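Local structure of phosphoglycerate kinase (4NG4) at residues 28-33 with 66-71; 83-88 with 117-122; 272-277 with 285-290; 240-245 with 294-299. The protein catalyses the reversible transfer of a phosphoryl group between ATP and 3-phosphoglycerate, the glycolytic step that links 1,3-bisphosphoglycerate to ATP formation. One frame throughout, in Å; residues are numbered along the deposited sequence.

Interaction 1 (28-33 with 66-71); sequences MIREDL and MILSHL
Three backbone hydrogen bonds set strand 28-31 beside strand 66-69: Ile29 N gives to Met66 O (3.0 Å), Leu68 N to Ile29 O, and Glu31 N to Leu68 O in an almost straight bond. The pairs Met28 with Met66, Ile29 with Ile67 and Arg30 with Leu68 are parallel bridges. Both strands belong to the parallel sheet of the N-terminal half of the kinase, and the chain passes from one to the other through helix 46-60, a beta-alpha-beta crossover.

The apolar contacts split by sheet face. The Met28, Met66, Arg30 and Leu68 side chains share one face, where Met28 CE approaches Met66 SD at 4.2 Å. On the other face Leu33 CD1 meets Ile67 CG2 (3.8 Å), the two side chains crossing at about a right angle beside Ala51 and Ile55 of helix 46-60.

Polar groups gather at the C-terminal ends of the strands. Arg30 NH1 donates to His70 ND1 over 3.3 Å, and each atom lies close to the other group's plane although the planes stand 61° apart. Arg30 leaves the backbone with CG anti to N and bends at chi2 (74°), which brings its guanidinium alongside the neighbouring strand; NE is held by Ser161. On the opposite sheet face Ser69 OG receives Leu33 N (2.9 Å). Asp32 OD1 touches His70 CE1 at 3.3 Å, a contact rather than a bond, with the carboxylate and imidazole planes tilted 30° to each other. Asp32, Leu33, His70 and Leu71 are predicted substrate-binding residues, with Arg47 and Arg124 close by.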
loop_
_atom_site.group_PDB
_atom_site.type_symbol
_atom_site.label_atom_id
_atom_site.label_comp_id
_atom_site.label_asym_id
_atom_site.label_seq_id
_atom_site.Cartn_x
_atom_site.Cartn_y
_atom_site.Cartn_z
ATOM N N MET A 28 22.511 7.577 -6.899
ATOM C CA MET A 28 21.235 8.221 -7.150
ATOM C C MET A 28 20.140 7.413 -6.446
ATOM O O MET A 28 19.820 6.295 -6.860
ATOM C CB MET A 28 21.009 8.281 -8.659
ATOM C CG MET A 28 20.182 9.454 -9.130
ATOM S SD MET A 28 20.135 9.545 -10.930
ATOM C CE MET A 28 20.442 11.298 -11.159
ATOM N N ILE A 29 19.598 7.972 -5.365
ATOM C CA ILE A 29 18.570 7.308 -4.565
ATOM C C ILE A 29 17.191 7.905 -4.845
ATOM O O ILE A 29 16.940 9.060 -4.524
ATOM C CB ILE A 29 18.860 7.448 -3.056
ATOM C CG1 ILE A 29 20.254 6.926 -2.725
ATOM C CG2 ILE A 29 17.825 6.695 -2.230
ATOM C CD1 ILE A 29 20.673 7.260 -1.314
ATOM N N ARG A 30 16.299 7.104 -5.424
ATOM C CA ARG A 30 14.912 7.510 -5.627
ATOM C C ARG A 30 14.123 7.226 -4.356
ATOM O O ARG A 30 13.952 6.067 -3.945
ATOM C CB ARG A 30 14.292 6.765 -6.811
ATOM C CG ARG A 30 12.811 7.124 -7.107
ATOM C CD ARG A 30 12.664 8.469 -7.753
ATOM N NE ARG A 30 11.336 8.675 -8.328
ATOM C CZ ARG A 30 10.259 9.070 -7.651
ATOM N NH1 ARG A 30 10.317 9.298 -6.348
ATOM N NH2 ARG A 30 9.103 9.210 -8.284
ATOM N N GLU A 31 13.618 8.292 -3.752
ATOM C CA GLU A 31 12.838 8.200 -2.529
ATOM C C GLU A 31 11.432 8.790 -2.739
ATOM O O GLU A 31 11.167 9.471 -3.731
ATOM C CB GLU A 31 13.556 8.943 -1.408
ATOM C CG GLU A 31 14.957 8.423 -1.090
ATOM C CD GLU A 31 14.961 7.217 -0.179
ATOM O OE1 GLU A 31 13.878 6.819 0.286
ATOM O OE2 GLU A 31 16.065 6.666 0.079
ATOM N N ASP A 32 10.538 8.478 -1.799
ATOM C CA ASP A 32 9.184 9.020 -1.733
ATOM C C ASP A 32 9.199 10.037 -0.597
ATOM O O ASP A 32 8.941 9.720 0.547
ATOM C CB ASP A 32 8.163 7.899 -1.494
ATOM C CG ASP A 32 6.714 8.397 -1.457
ATOM O OD1 ASP A 32 6.446 9.606 -1.645
ATOM O OD2 ASP A 32 5.806 7.566 -1.233
ATOM N N LEU A 33 9.553 11.262 -0.942
ATOM C CA LEU A 33 9.553 12.398 -0.011
ATOM C C LEU A 33 8.347 13.312 -0.277
ATOM O O LEU A 33 8.377 14.478 0.078
ATOM C CB LEU A 33 10.862 13.185 -0.177
ATOM C CG LEU A 33 12.133 12.324 -0.271
ATOM C CD1 LEU A 33 13.392 13.202 -0.285
ATOM C CD2 LEU A 33 12.199 11.296 0.859
ATOM N N MET A 66 22.963 11.734 -4.539
ATOM C CA MET A 66 21.932 12.511 -5.218
ATOM C C MET A 66 20.544 11.961 -4.855
ATOM O O MET A 66 20.173 10.866 -5.283
ATOM C CB MET A 66 22.127 12.438 -6.731
ATOM C CG MET A 66 23.343 13.178 -7.243
ATOM S SD MET A 66 23.751 12.748 -8.959
ATOM C CE MET A 66 24.643 11.222 -8.699
ATOM N N ILE A 67 19.790 12.722 -4.068
ATOM C CA ILE A 67 18.486 12.273 -3.592
ATOM C C ILE A 67 17.386 12.682 -4.564
ATOM O O ILE A 67 17.189 13.861 -4.827
ATOM C CB ILE A 67 18.144 12.854 -2.211
ATOM C CG1 ILE A 67 19.253 12.540 -1.193
ATOM C CG2 ILE A 67 16.802 12.297 -1.739
ATOM C CD1 ILE A 67 19.127 13.322 0.098
ATOM N N LEU A 68 16.644 11.703 -5.060
ATOM C CA LEU A 68 15.656 11.925 -6.111
ATOM C C LEU A 68 14.234 11.703 -5.563
ATOM O O LEU A 68 14.003 10.756 -4.819
ATOM C CB LEU A 68 15.954 10.968 -7.261
ATOM C CG LEU A 68 15.722 11.462 -8.680
ATOM C CD1 LEU A 68 16.544 12.728 -9.019
ATOM C CD2 LEU A 68 16.037 10.315 -9.620
ATOM N N SER A 69 13.300 12.592 -5.887
ATOM C CA SER A 69 11.920 12.436 -5.415
ATOM C C SER A 69 10.884 13.209 -6.220
ATOM O O SER A 69 11.207 14.119 -6.980
ATOM C CB SER A 69 11.767 12.840 -3.947
ATOM O OG SER A 69 10.508 12.413 -3.452
ATOM N N HIS A 70 9.627 12.812 -6.046
ATOM C CA HIS A 70 8.528 13.520 -6.659
ATOM C C HIS A 70 7.882 14.384 -5.586
ATOM O O HIS A 70 8.224 14.265 -4.414
ATOM C CB HIS A 70 7.537 12.552 -7.322
ATOM C CG HIS A 70 6.806 11.674 -6.361
ATOM N ND1 HIS A 70 7.390 10.582 -5.758
ATOM C CD2 HIS A 70 5.531 11.724 -5.901
ATOM C CE1 HIS A 70 6.507 9.993 -4.970
ATOM N NE2 HIS A 70 5.375 10.672 -5.032
ATOM N N LEU A 71 6.991 15.286 -5.999
ATOM C CA LEU A 71 6.198 16.097 -5.066
ATOM C C LEU A 71 4.971 16.596 -5.796
ATOM O O LEU A 71 5.084 17.290 -6.794
ATOM C CB LEU A 71 7.008 17.274 -4.534
ATOM C CG LEU A 71 6.464 18.006 -3.305
ATOM C CD1 LEU A 71 7.378 19.178 -2.940
ATOM C CD2 LEU A 71 5.078 18.516 -3.542
#

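Interaction 2 (83-88 with 117-122)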
loop_
_atom_site.group_PDB
_atom_site.type_symbol
_atom_site.label_atom_id
_atom_site.label_comp_id
_atom_site.label_asym_id
_atom_site.label_seq_id
_atom_site.Cartn_x
_atom_site.Cartn_y
_atom_site.Cartn_z
ATOM N N PHE A 83 5.378 23.265 -5.931
ATOM C CA PHE A 83 5.821 21.890 -6.035
ATOM C C PHE A 83 7.349 21.809 -6.006
ATOM O O PHE A 83 7.958 20.959 -6.654
ATOM C CB PHE A 83 5.272 21.265 -7.327
ATOM C CG PHE A 83 3.772 21.409 -7.491
ATOM C CD1 PHE A 83 2.898 20.589 -6.776
ATOM C CD2 PHE A 83 3.232 22.350 -8.369
ATOM C CE1 PHE A 83 1.519 20.716 -6.921
ATOM C CE2 PHE A 83 1.843 22.472 -8.517
ATOM C CZ PHE A 83 0.997 21.659 -7.796
ATOM N N SER A 84 7.967 22.687 -5.235
ATOM C CA SER A 84 9.409 22.659 -5.059
ATOM C C SER A 84 9.781 21.783 -3.854
ATOM O O SER A 84 9.139 21.856 -2.811
ATOM C CB SER A 84 9.935 24.086 -4.860
ATOM O OG SER A 84 11.354 24.131 -4.919
ATOM N N LEU A 85 10.823 20.968 -3.986
ATOM C CA LEU A 85 11.342 20.204 -2.857
ATOM C C LEU A 85 12.188 21.061 -1.880
ATOM O O LEU A 85 12.955 20.529 -1.072
ATOM C CB LEU A 85 12.169 19.014 -3.369
ATOM C CG LEU A 85 11.388 17.808 -3.882
ATOM C CD1 LEU A 85 12.309 16.780 -4.539
ATOM C CD2 LEU A 85 10.591 17.178 -2.749
ATOM N N ALA A 86 12.043 22.381 -1.943
ATOM C CA ALA A 86 12.818 23.295 -1.095
ATOM C C ALA A 86 12.594 23.036 0.398
ATOM O O ALA A 86 13.559 22.785 1.117
ATOM C CB ALA A 86 12.513 24.783 -1.454
ATOM N N PRO A 87 11.326 23.077 0.872
ATOM C CA PRO A 87 11.058 22.824 2.304
ATOM C C PRO A 87 11.576 21.463 2.788
ATOM O O PRO A 87 11.999 21.324 3.934
ATOM C CB PRO A 87 9.527 22.901 2.401
ATOM C CG PRO A 87 9.105 23.733 1.231
ATOM C CD PRO A 87 10.070 23.347 0.138
ATOM N N VAL A 88 11.557 20.477 1.905
ATOM C CA VAL A 88 12.134 19.190 2.216
ATOM C C VAL A 88 13.631 19.355 2.419
ATOM O O VAL A 88 14.172 18.872 3.411
ATOM C CB VAL A 88 11.898 18.174 1.093
ATOM C CG1 VAL A 88 12.462 16.799 1.496
ATOM C CG2 VAL A 88 10.416 18.100 0.756
ATOM N N ALA A 117 25.345 15.081 0.543
ATOM C CA ALA A 117 24.135 14.666 -0.176
ATOM C C ALA A 117 23.364 15.868 -0.698
ATOM O O ALA A 117 23.155 16.847 0.020
ATOM C CB ALA A 117 23.240 13.846 0.733
ATOM N N ILE A 118 22.923 15.782 -1.947
ATOM C CA ILE A 118 22.135 16.847 -2.554
ATOM C C ILE A 118 20.767 16.300 -2.936
ATOM O O ILE A 118 20.615 15.104 -3.187
ATOM C CB ILE A 118 22.866 17.513 -3.771
ATOM C CG1 ILE A 118 23.072 16.530 -4.932
ATOM C CG2 ILE A 118 24.205 18.083 -3.334
ATOM C CD1 ILE A 118 21.825 16.269 -5.769
ATOM N N LEU A 119 19.771 17.183 -2.948
ATOM C CA LEU A 119 18.399 16.820 -3.322
ATOM C C LEU A 119 18.046 17.484 -4.646
ATOM O O LEU A 119 17.954 18.709 -4.730
ATOM C CB LEU A 119 17.403 17.245 -2.230
ATOM C CG LEU A 119 15.907 17.001 -2.473
ATOM C CD1 LEU A 119 15.603 15.520 -2.660
ATOM C CD2 LEU A 119 15.100 17.585 -1.336
ATOM N N CYS A 120 17.865 16.659 -5.675
ATOM C CA CYS A 120 17.431 17.124 -6.983
ATOM C C CYS A 120 16.000 17.652 -6.883
ATOM O O CYS A 120 15.173 17.114 -6.114
ATOM C CB CYS A 120 17.493 15.980 -8.003
ATOM S SG CYS A 120 19.171 15.310 -8.301
ATOM N N GLU A 121 15.711 18.686 -7.676
ATOM C CA GLU A 121 14.392 19.289 -7.684
ATOM C C GLU A 121 13.355 18.301 -8.257
ATOM O O GLU A 121 13.678 17.507 -9.142
ATOM C CB GLU A 121 14.423 20.589 -8.482
ATOM C CG GLU A 121 13.110 21.349 -8.552
ATOM C CD GLU A 121 12.461 21.576 -7.201
ATOM O OE1 GLU A 121 12.014 20.587 -6.571
ATOM O OE2 GLU A 121 12.360 22.750 -6.783
ATOM N N ASN A 122 12.136 18.342 -7.706
ATOM C CA ASN A 122 10.979 17.553 -8.171
ATOM C C ASN A 122 11.163 16.956 -9.581
ATOM O O ASN A 122 11.280 17.673 -10.572
ATOM C CB ASN A 122 9.726 18.448 -8.124
ATOM C CG ASN A 122 8.436 17.677 -8.216
ATOM O OD1 ASN A 122 8.413 16.480 -8.531
ATOM N ND2 ASN A 122 7.338 18.368 -7.946
#
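This is a mixed contact, polar at Glu121 and Asn122 and apolar at Leu119, Leu85 and Val88, that fastens the loop leading into helix 86-94 to strand 117-120 and the residues just after it. Its chief polar element is the Glu121 carboxylate, which meets Ser84 and Leu85 with both oxygens. OE1 takes Leu85 N (2.9 Å, nearly straight at 176°) and OE2 takes the Ser84 hydroxyl, each through its syn lone pair, so two donors from the loop grip one carboxylate. The Glu121 chain bends at chi2 (51°), which brings the carboxylate beside Ser84 and Leu85, the latter in the N-cap position of the helix. Next to it, Asn122 ND2 donates to Phe83 O at 3.0 Å, within the carbonyl plane on a lone pair, and the same nitrogen also binds Leu71 O, while OD1 takes Arg124 N.

The apolar part is formed by Leu119, whose CD2 touches Leu85 CB (3.8 Å) and, with the side chains at about a right angle, Val88 CG1 (3.9 Å). Leu119 also reaches Ala89 and Leu92, so the first turns of helix 86-94 lie on strand 117-120, which is flanked in the parallel sheet by strands 64-69 and 102-103.

Interaction 3 (272-277 with 285-290); sequences DVIVAD and ATVKNI
Ile274 lays its CD1 methyl between two side chains of the facing segment, 3.4 Å from Ala285 CB and 3.8 Å from Val287 CG2. Its CG1 stands opposite the backbone nitrogen (chi1 -174°), which carries the end of the chain across to strand 286-289. On the reverse face Val275 CG2 rests against the aliphatic part of Lys288, 3.9 Å from CD, the two side chains crossing at about a right angle. Beyond CG the lysine chain runs extended, and its NZ passes on to Ala292 O and to a salt bridge with Glu297.

The backbones are joined by two hydrogen-bonded pairs. Val273 N gives to Lys288 O and Lys288 N returns a bond to Val273 O, both 3.0 Å; Val275 N bonds to Thr286 O and Thr286 N to Val275 O (2.9 Å). Two further pairs, Ile274 with Val287 between them and Asp272 with Asn289 at the end, are non-hydrogen-bonded, and their CA atoms stand 4.5 Å apart. Asp272 turns its carboxylate to Thr306 OG1 and Asn305 N, tying the start of its strand to the beginning of helix 304-316.

Strand directions differ by 135°, an antiparallel pair with marked twist. It is a beta hairpin with a long connecting loop, and strand 298-300 on the other side of strand 272-276 makes it a three-stranded antiparallel sheet in the nucleotide-binding half of the kinase.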
loop_
_atom_site.group_PDB
_atom_site.type_symbol
_atom_site.label_atom_id
_atom_site.label_comp_id
_atom_site.label_asym_id
_atom_site.label_seq_id
_atom_site.Cartn_x
_atom_site.Cartn_y
_atom_site.Cartn_z
ATOM N N ASP A 272 -24.796 -12.777 10.705
ATOM C CA ASP A 272 -25.557 -11.698 11.345
ATOM C C ASP A 272 -24.932 -10.322 11.062
ATOM O O ASP A 272 -23.720 -10.216 10.893
ATOM C CB ASP A 272 -25.734 -11.948 12.860
ATOM C CG ASP A 272 -24.408 -12.119 13.622
ATOM O OD1 ASP A 272 -23.313 -12.056 13.026
ATOM O OD2 ASP A 272 -24.481 -12.317 14.852
ATOM N N VAL A 273 -25.772 -9.286 11.006
ATOM C CA VAL A 273 -25.364 -7.918 10.622
ATOM C C VAL A 273 -26.090 -6.867 11.456
ATOM O O VAL A 273 -27.108 -7.161 12.073
ATOM C CB VAL A 273 -25.707 -7.624 9.133
ATOM C CG1 VAL A 273 -24.836 -8.442 8.191
ATOM C CG2 VAL A 273 -27.173 -7.888 8.863
ATOM N N ILE A 274 -25.586 -5.639 11.485
ATOM C CA ILE A 274 -26.358 -4.578 12.118
ATOM C C ILE A 274 -26.869 -3.595 11.088
ATOM O O ILE A 274 -26.111 -3.061 10.286
ATOM C CB ILE A 274 -25.602 -3.842 13.229
ATOM C CG1 ILE A 274 -26.532 -2.853 13.933
ATOM C CG2 ILE A 274 -24.445 -3.084 12.674
ATOM C CD1 ILE A 274 -26.259 -2.726 15.443
ATOM N N VAL A 275 -28.174 -3.364 11.135
ATOM C CA VAL A 275 -28.872 -2.601 10.120
ATOM C C VAL A 275 -29.555 -1.397 10.730
ATOM O O VAL A 275 -29.861 -1.373 11.912
ATOM C CB VAL A 275 -29.936 -3.469 9.371
ATOM C CG1 VAL A 275 -29.336 -4.769 8.888
ATOM C CG2 VAL A 275 -31.130 -3.774 10.250
ATOM N N ALA A 276 -29.768 -0.389 9.901
ATOM C CA ALA A 276 -30.505 0.807 10.266
ATOM C C ALA A 276 -31.151 1.299 8.987
ATOM O O ALA A 276 -30.781 0.857 7.897
ATOM C CB ALA A 276 -29.577 1.856 10.829
ATOM N N ASP A 277 -32.114 2.206 9.112
ATOM C CA ASP A 277 -32.803 2.739 7.942
ATOM C C ASP A 277 -32.292 4.129 7.528
ATOM O O ASP A 277 -32.868 4.771 6.645
ATOM C CB ASP A 277 -34.325 2.716 8.150
ATOM C CG ASP A 277 -34.833 3.858 9.011
ATOM O OD1 ASP A 277 -34.036 4.430 9.794
ATOM O OD2 ASP A 277 -36.049 4.170 8.898
ATOM N N ALA A 285 -30.043 1.235 15.542
ATOM C CA ALA A 285 -29.200 0.138 15.053
ATOM C C ALA A 285 -29.828 -1.139 15.581
ATOM O O ALA A 285 -30.167 -1.212 16.771
ATOM C CB ALA A 285 -27.760 0.282 15.538
ATOM N N THR A 286 -30.003 -2.125 14.697
ATOM C CA THR A 286 -30.664 -3.391 15.040
ATOM C C THR A 286 -29.874 -4.599 14.578
ATOM O O THR A 286 -29.572 -4.723 13.396
ATOM C CB THR A 286 -32.031 -3.471 14.385
ATOM O OG1 THR A 286 -32.787 -2.315 14.753
ATOM C CG2 THR A 286 -32.760 -4.746 14.818
ATOM N N VAL A 287 -29.560 -5.501 15.505
ATOM C CA VAL A 287 -28.815 -6.719 15.180
ATOM C C VAL A 287 -29.790 -7.785 14.678
ATOM O O VAL A 287 -30.820 -8.045 15.294
ATOM C CB VAL A 287 -27.992 -7.242 16.372
ATOM C CG1 VAL A 287 -27.240 -8.515 15.974
ATOM C CG2 VAL A 287 -27.026 -6.163 16.847
ATOM N N LYS A 288 -29.440 -8.390 13.547
ATOM C CA LYS A 288 -30.362 -9.189 12.755
ATOM C C LYS A 288 -29.661 -10.390 12.171
ATOM O O LYS A 288 -28.449 -10.379 11.932
ATOM C CB LYS A 288 -30.897 -8.370 11.575
ATOM C CG LYS A 288 -32.029 -7.413 11.908
ATOM C CD LYS A 288 -32.950 -7.170 10.704
ATOM C CE LYS A 288 -34.128 -6.305 11.094
ATOM N NZ LYS A 288 -35.260 -6.383 10.137
ATOM N N ASN A 289 -30.447 -11.425 11.914
ATOM C CA ASN A 289 -29.997 -12.485 11.052
ATOM C C ASN A 289 -30.168 -12.015 9.616
ATOM O O ASN A 289 -31.169 -11.363 9.253
ATOM C CB ASN A 289 -30.793 -13.766 11.285
ATOM C CG ASN A 289 -30.084 -15.004 10.745
ATOM O OD1 ASN A 289 -29.756 -15.092 9.547
ATOM N ND2 ASN A 289 -29.842 -15.974 11.634
ATOM N N ILE A 290 -29.186 -12.349 8.798
ATOM C CA ILE A 290 -29.259 -12.098 7.376
ATOM C C ILE A 290 -30.656 -12.422 6.786
ATOM O O ILE A 290 -31.117 -11.725 5.879
ATOM C CB ILE A 290 -28.126 -12.880 6.698
ATOM C CG1 ILE A 290 -28.098 -12.651 5.193
ATOM C CG2 ILE A 290 -28.217 -14.377 7.024
ATOM C CD1 ILE A 290 -26.962 -13.423 4.533
#

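Interaction 4 (240-245 with 294-299). With ADP (adenosine-5'-diphosphate), chain E.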
loop_
_atom_site.group_PDB
_atom_site.type_symbol
_atom_site.label_atom_id
_atom_site.label_comp_id
_atom_site.label_asym_id
_atom_site.label_seq_id
_atom_site.Cartn_x
_atom_site.Cartn_y
_atom_site.Cartn_z
ATOM N N ILE A 240 -30.945 -8.077 0.918
ATOM C CA ILE A 240 -30.212 -7.099 1.711
ATOM C C ILE A 240 -30.699 -5.652 1.555
ATOM O O ILE A 240 -29.963 -4.716 1.845
ATOM C CB ILE A 240 -28.696 -7.202 1.433
ATOM C CG1 ILE A 240 -28.349 -6.725 0.023
ATOM C CG2 ILE A 240 -28.235 -8.640 1.614
ATOM C CD1 ILE A 240 -26.918 -6.972 -0.350
ATOM N N GLY A 241 -31.946 -5.471 1.140
ATOM C CA GLY A 241 -32.573 -4.140 1.102
ATOM C C GLY A 241 -31.819 -3.138 0.248
ATOM O O GLY A 241 -31.503 -3.400 -0.906
ATOM N N LYS A 242 -31.500 -1.990 0.828
ATOM C CA LYS A 242 -30.797 -0.942 0.127
ATOM C C LYS A 242 -29.300 -0.963 0.415
ATOM O O LYS A 242 -28.594 -0.025 0.080
ATOM C CB LYS A 242 -31.425 0.407 0.489
ATOM C CG LYS A 242 -32.903 0.533 0.019
ATOM C CD LYS A 242 -33.644 1.778 0.546
ATOM C CE LYS A 242 -35.121 1.739 0.087
ATOM N NZ LYS A 242 -36.016 2.782 0.663
ATOM N N SER A 243 -28.794 -2.050 0.989
ATOM C CA SER A 243 -27.340 -2.179 1.243
ATOM C C SER A 243 -26.520 -1.914 0.001
ATOM O O SER A 243 -26.947 -2.234 -1.099
ATOM C CB SER A 243 -26.961 -3.579 1.768
ATOM O OG SER A 243 -27.705 -3.923 2.920
ATOM N N LEU A 244 -25.330 -1.347 0.205
ATOM C CA LEU A 244 -24.374 -1.120 -0.854
ATOM C C LEU A 244 -23.981 -2.456 -1.486
ATOM O O LEU A 244 -23.634 -3.413 -0.779
ATOM C CB LEU A 244 -23.137 -0.423 -0.310
ATOM C CG LEU A 244 -22.328 0.346 -1.373
ATOM C CD1 LEU A 244 -23.127 1.569 -1.881
ATOM C CD2 LEU A 244 -20.955 0.748 -0.838
ATOM N N CYS A 245 -24.091 -2.526 -2.810
ATOM C CA CYS A 245 -23.756 -3.711 -3.581
ATOM C C CYS A 245 -23.529 -3.337 -5.034
ATOM O O CYS A 245 -24.008 -2.308 -5.511
ATOM C CB CYS A 245 -24.869 -4.761 -3.505
ATOM S SG CYS A 245 -26.356 -4.368 -4.498
ATOM N N THR A 294 -35.176 -6.407 5.985
ATOM C CA THR A 294 -36.353 -5.952 5.251
ATOM C C THR A 294 -35.938 -4.995 4.121
ATOM O O THR A 294 -34.753 -4.741 3.917
ATOM C CB THR A 294 -37.388 -5.312 6.205
ATOM O OG1 THR A 294 -36.880 -4.085 6.754
ATOM C CG2 THR A 294 -37.720 -6.286 7.338
ATOM N N SER A 295 -36.911 -4.471 3.381
ATOM C CA SER A 295 -36.631 -3.878 2.078
ATOM C C SER A 295 -36.075 -2.457 2.088
ATOM O O SER A 295 -35.608 -1.987 1.053
ATOM C CB SER A 295 -37.867 -3.939 1.179
ATOM O OG SER A 295 -38.805 -2.930 1.511
ATOM N N ASN A 296 -36.118 -1.759 3.211
ATOM C CA ASN A 296 -35.455 -0.447 3.268
ATOM C C ASN A 296 -34.598 -0.274 4.503
ATOM O O ASN A 296 -34.648 0.757 5.167
ATOM C CB ASN A 296 -36.445 0.720 3.091
ATOM C CG ASN A 296 -37.520 0.736 4.132
ATOM O OD1 ASN A 296 -37.703 -0.231 4.868
ATOM N ND2 ASN A 296 -38.251 1.841 4.201
ATOM N N GLU A 297 -33.819 -1.317 4.776
ATOM C CA GLU A 297 -32.703 -1.282 5.704
ATOM C C GLU A 297 -31.430 -1.528 4.911
ATOM O O GLU A 297 -31.485 -1.980 3.773
ATOM C CB GLU A 297 -32.831 -2.392 6.734
ATOM C CG GLU A 297 -34.057 -2.324 7.585
ATOM C CD GLU A 297 -34.078 -3.426 8.636
ATOM O OE1 GLU A 297 -34.223 -4.630 8.274
ATOM O OE2 GLU A 297 -33.952 -3.073 9.822
ATOM N N SER A 298 -30.283 -1.243 5.517
ATOM C CA SER A 298 -28.998 -1.475 4.868
ATOM C C SER A 298 -28.046 -2.057 5.895
ATOM O O SER A 298 -28.134 -1.731 7.082
ATOM C CB SER A 298 -28.417 -0.161 4.324
ATOM O OG SER A 298 -29.398 0.662 3.727
ATOM N N ILE A 299 -27.129 -2.902 5.438
ATOM C CA ILE A 299 -26.127 -3.497 6.318
ATOM C C ILE A 299 -24.928 -2.567 6.472
ATOM O O ILE A 299 -24.278 -2.233 5.493
ATOM C CB ILE A 299 -25.645 -4.844 5.777
ATOM C CG1 ILE A 299 -26.831 -5.831 5.699
ATOM C CG2 ILE A 299 -24.532 -5.406 6.665
ATOM C CD1 ILE A 299 -26.491 -7.170 5.041
HETATM P PB ADP E . -9.183 0.608 2.248
HETATM O O1B ADP E . -8.923 0.510 3.731
HETATM O O2B ADP E . -9.049 2.018 1.708
HETATM O O3B ADP E . -8.487 -0.449 1.425
HETATM P PA ADP E . -11.643 0.343 0.794
HETATM O O1A ADP E . -11.102 1.456 -0.071
HETATM O O2A ADP E . -11.769 -1.025 0.177
HETATM O O3A ADP E . -10.749 0.207 2.138
HETATM O "O5'" ADP E . -13.099 0.842 1.304
HETATM C "C5'" ADP E . -13.384 1.124 2.680
HETATM C "C4'" ADP E . -14.445 2.209 2.799
HETATM O "O4'" ADP E . -15.716 1.675 2.410
HETATM C "C3'" ADP E . -14.570 2.737 4.230
HETATM O "O3'" ADP E . -14.310 4.148 4.281
HETATM C "C2'" ADP E . -15.984 2.377 4.672
HETATM O "O2'" ADP E . -16.657 3.454 5.330
HETATM C "C1'" ADP E . -16.719 1.965 3.395
HETATM N N9 ADP E . -17.638 0.806 3.642
HETATM C C8 ADP E . -17.289 -0.428 4.081
HETATM N N7 ADP E . -18.389 -1.216 4.201
HETATM C C5 ADP E . -19.468 -0.496 3.833
HETATM C C6 ADP E . -20.931 -0.720 3.721
HETATM N N6 ADP E . -21.495 -1.913 4.036
HETATM N N1 ADP E . -21.689 0.318 3.284
HETATM C C2 ADP E . -21.176 1.529 2.960
HETATM N N3 ADP E . -19.859 1.797 3.044
HETATM C C4 ADP E . -18.970 0.846 3.465
#
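Lys242 stretches along the 294-299 segment, and each of its side-chain atoms has a neighbour there. CB lies 3.8 Å from Ser298 OG, CG the same distance from Ser295 O; CD and CE run beside Asn296 CB, and NZ ends next to that carbon. The chain is extended beyond CG, and the lysine and asparagine side chains lie side by side, pointing the same way at the protein surface.

The backbone nitrogen of Lys242 donates to Glu297 O (2.9 Å, 154°). This bond comes from the middle of a type II' turn, Ile240 to Ser243, whose second residue, Gly241, has the positive phi (58°) such a turn requires and packs its CA against the Thr294 and Glu297 carbonyls.

Ser243 closes the contact with its hydroxyl. OG receives Ile299 N (2.8 Å) and donates a hydrogen bond to Ile240 O, which also accepts Ser243 N. Ile240 CG2 also meets Ile299 CD1 at 4.1 Å, and Leu244 CD2 lies 3.9 Å from adenine C2. The serine hydroxyl thus serves as donor and acceptor at once, joining the turn to the strand: it holds the N-H of Ile299, whose own carbonyl takes a weak bond from ADP N6, and so probably helps to position that residue against the adenine.

Overall arrangement
From the N terminus, interaction 1 closes first, bringing strand 26-31 against strand 64-69 around helix 46-60. Interaction 2 opens after it and returns strand 117-120 to the start of helix 86-94. The two meet in one parallel sheet, where 64-69 and 117-120 are neighbours, and their centres are about 8 Å apart. Far along the chain, 240-245 joins 294-299 in interaction 4, and the hairpin of interaction 3 lies wholly within that span. These two share the small antiparallel sheet and touch through the Lys288 to Glu297 salt bridge. About 47 Å separates the centres of interactions 1 and 4: interactions 1 and 2 lie in the half predicted to bind 3-phosphoglycerate, 3 and 4 in the half that holds ADP.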